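PDB 4UJ7: surface layer protein from Geobacillus stearothermophilus, which probably self-assembles into the crystalline layer that coats the bacterial cell, this calcium-binding fragment covering its domains 5 and 6. Local coordinates for residues I153-V157 against S174-A178. Residues are numbered along the deposited sequence; the frame is centred on the assembly and turned at random.
Sequences ITNDV and SKSTA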
loop_
_atom_site.group_PDB
_atom_site.type_symbol
_atom_site.label_atom_id
_atom_site.label_comp_id
_atom_site.label_asym_id
_atom_site.label_seq_id
_atom_site.Cartn_x
_atom_site.Cartn_y
_atom_site.Cartn_z
ATOM N N ILE A 153 -13.288 -1.017 -0.550
ATOM C CA ILE A 153 -14.253 -1.544 -1.503
ATOM C C ILE A 153 -13.614 -2.488 -2.514
ATOM O O ILE A 153 -14.201 -2.788 -3.559
ATOM C CB ILE A 153 -15.056 -0.417 -2.238
ATOM C CG1 ILE A 153 -14.158 0.486 -3.099
ATOM C CG2 ILE A 153 -15.879 0.400 -1.233
ATOM C CD1 ILE A 153 -14.932 1.326 -4.104
ATOM N N THR A 154 -12.430 -2.996 -2.183
ATOM C CA THR A 154 -11.692 -3.892 -3.090
ATOM C C THR A 154 -12.507 -5.087 -3.552
ATOM O O THR A 154 -12.404 -5.490 -4.711
ATOM C CB THR A 154 -10.366 -4.373 -2.459
ATOM O OG1 THR A 154 -9.664 -3.241 -1.940
ATOM C CG2 THR A 154 -9.479 -5.045 -3.505
ATOM N N ASN A 155 -13.312 -5.651 -2.653
ATOM C CA ASN A 155 -14.134 -6.796 -2.999
ATOM C C ASN A 155 -15.319 -6.452 -3.915
ATOM O O ASN A 155 -15.864 -7.331 -4.582
ATOM C CB ASN A 155 -14.627 -7.498 -1.740
ATOM C CG ASN A 155 -15.133 -8.903 -2.022
ATOM O OD1 ASN A 155 -14.570 -9.633 -2.843
ATOM N ND2 ASN A 155 -16.210 -9.276 -1.357
ATOM N N ASP A 156 -15.690 -5.177 -3.950
ATOM C CA ASP A 156 -16.877 -4.727 -4.692
ATOM C C ASP A 156 -16.577 -4.378 -6.143
ATOM O O ASP A 156 -17.484 -4.332 -6.986
ATOM C CB ASP A 156 -17.486 -3.495 -4.015
ATOM C CG ASP A 156 -17.893 -3.746 -2.573
ATOM O OD1 ASP A 156 -18.371 -4.853 -2.257
ATOM O OD2 ASP A 156 -17.747 -2.812 -1.761
ATOM N N VAL A 157 -15.306 -4.114 -6.432
ATOM C CA VAL A 157 -14.897 -3.629 -7.743
ATOM C C VAL A 157 -14.520 -4.801 -8.642
ATOM O O VAL A 157 -14.321 -5.924 -8.169
ATOM C CB VAL A 157 -13.718 -2.614 -7.669
ATOM C CG1 VAL A 157 -14.051 -1.425 -6.775
ATOM C CG2 VAL A 157 -12.424 -3.276 -7.196
ATOM N N SER A 174 -6.795 -11.081 -10.021
ATOM C CA SER A 174 -7.650 -11.984 -9.245
ATOM C C SER A 174 -7.880 -11.491 -7.817
ATOM O O SER A 174 -6.914 -11.133 -7.134
ATOM C CB SER A 174 -6.980 -13.351 -9.169
ATOM O OG SER A 174 -5.668 -13.219 -8.642
ATOM N N LYS A 175 -9.133 -11.497 -7.357
ATOM C CA LYS A 175 -9.444 -11.145 -5.967
ATOM C C LYS A 175 -9.024 -12.259 -5.038
ATOM O O LYS A 175 -9.372 -13.421 -5.253
ATOM C CB LYS A 175 -10.945 -10.931 -5.772
ATOM C CG LYS A 175 -11.465 -9.663 -6.397
ATOM C CD LYS A 175 -12.949 -9.490 -6.116
ATOM C CE LYS A 175 -13.483 -8.365 -6.972
ATOM N NZ LYS A 175 -14.955 -8.433 -7.183
ATOM N N SER A 176 -8.291 -11.902 -3.990
ATOM C CA SER A 176 -7.882 -12.864 -2.978
ATOM C C SER A 176 -8.439 -12.398 -1.649
ATOM O O SER A 176 -8.039 -11.356 -1.145
ATOM C CB SER A 176 -6.368 -12.981 -2.937
ATOM O OG SER A 176 -5.915 -13.466 -4.192
ATOM N N THR A 177 -9.386 -13.161 -1.112
ATOM C CA THR A 177 -10.147 -12.745 0.068
ATOM C C THR A 177 -9.955 -13.735 1.199
ATOM O O THR A 177 -10.132 -14.941 1.015
ATOM C CB THR A 177 -11.646 -12.646 -0.265
ATOM O OG1 THR A 177 -11.827 -11.655 -1.285
ATOM C CG2 THR A 177 -12.449 -12.245 0.967
ATOM N N ALA A 178 -9.583 -13.220 2.365
ATOM C CA ALA A 178 -9.454 -14.056 3.560
ATOM C C ALA A 178 -9.801 -13.241 4.772
ATOM O O ALA A 178 -9.402 -12.088 4.876
ATOM C CB ALA A 178 -8.039 -14.615 3.686
HETATM O O HOH W 1 -16.129 -10.450 -5.276
#
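Lys175 reaches out from strand 171-178 and sets its ammonium group against the backbone of the 153-157 turn. Its CG lies anti to the carbonyl carbon (chi1 -72°) and the chain beyond is extended, which carries NZ the full length of the side chain to two main-chain oxygens. Lys175 NZ donates to Asn155 O at 3.0 Å, coming from above the carbonyl plane, 52° out of it, and not along a lone pair. A second, weak bond runs from NZ to Val157 O; the position of that oxygen is less certain. On the way the aliphatic part of the lysine passes the turn, Lys175 CE lying 3.8 Å from Thr154 O, while its side chain also touches Tyr184 on strand 181-188. The turn links strand 149-152 to strand 158-160, which belong to the two different sheets of this Big-like, immunoglobulin-type beta-sandwich domain, so the lysine ties a sheet-to-sheet connection to strand 171-178. The close packing lies on the inner side of the turn: Val157 is buried against Val140, Val201 and Leu208, and Thr154 is held through OG1 by Asp152 and the backbone of Val140. The outer side is looser and wetter. There Asn155, its CG anti to the backbone N (chi1 -163°), crosses the lysine at about a right angle and brings OD1 to 3.7 Å from Lys175 CD. A water accepts from Lys175 NZ at 3.0 Å and donates to Asn155 OD1, also at 3.0 Å. Cutting the Lys175 side chain back to an alanine would probably leave the carbonyl of Asn155 without its ammonium donor and this water without one of its anchors. Farther along the strand, Thr177 OG1 stands 3.7 Å from Asn155 OD1 and bonds instead to the hydroxyl of Thr182.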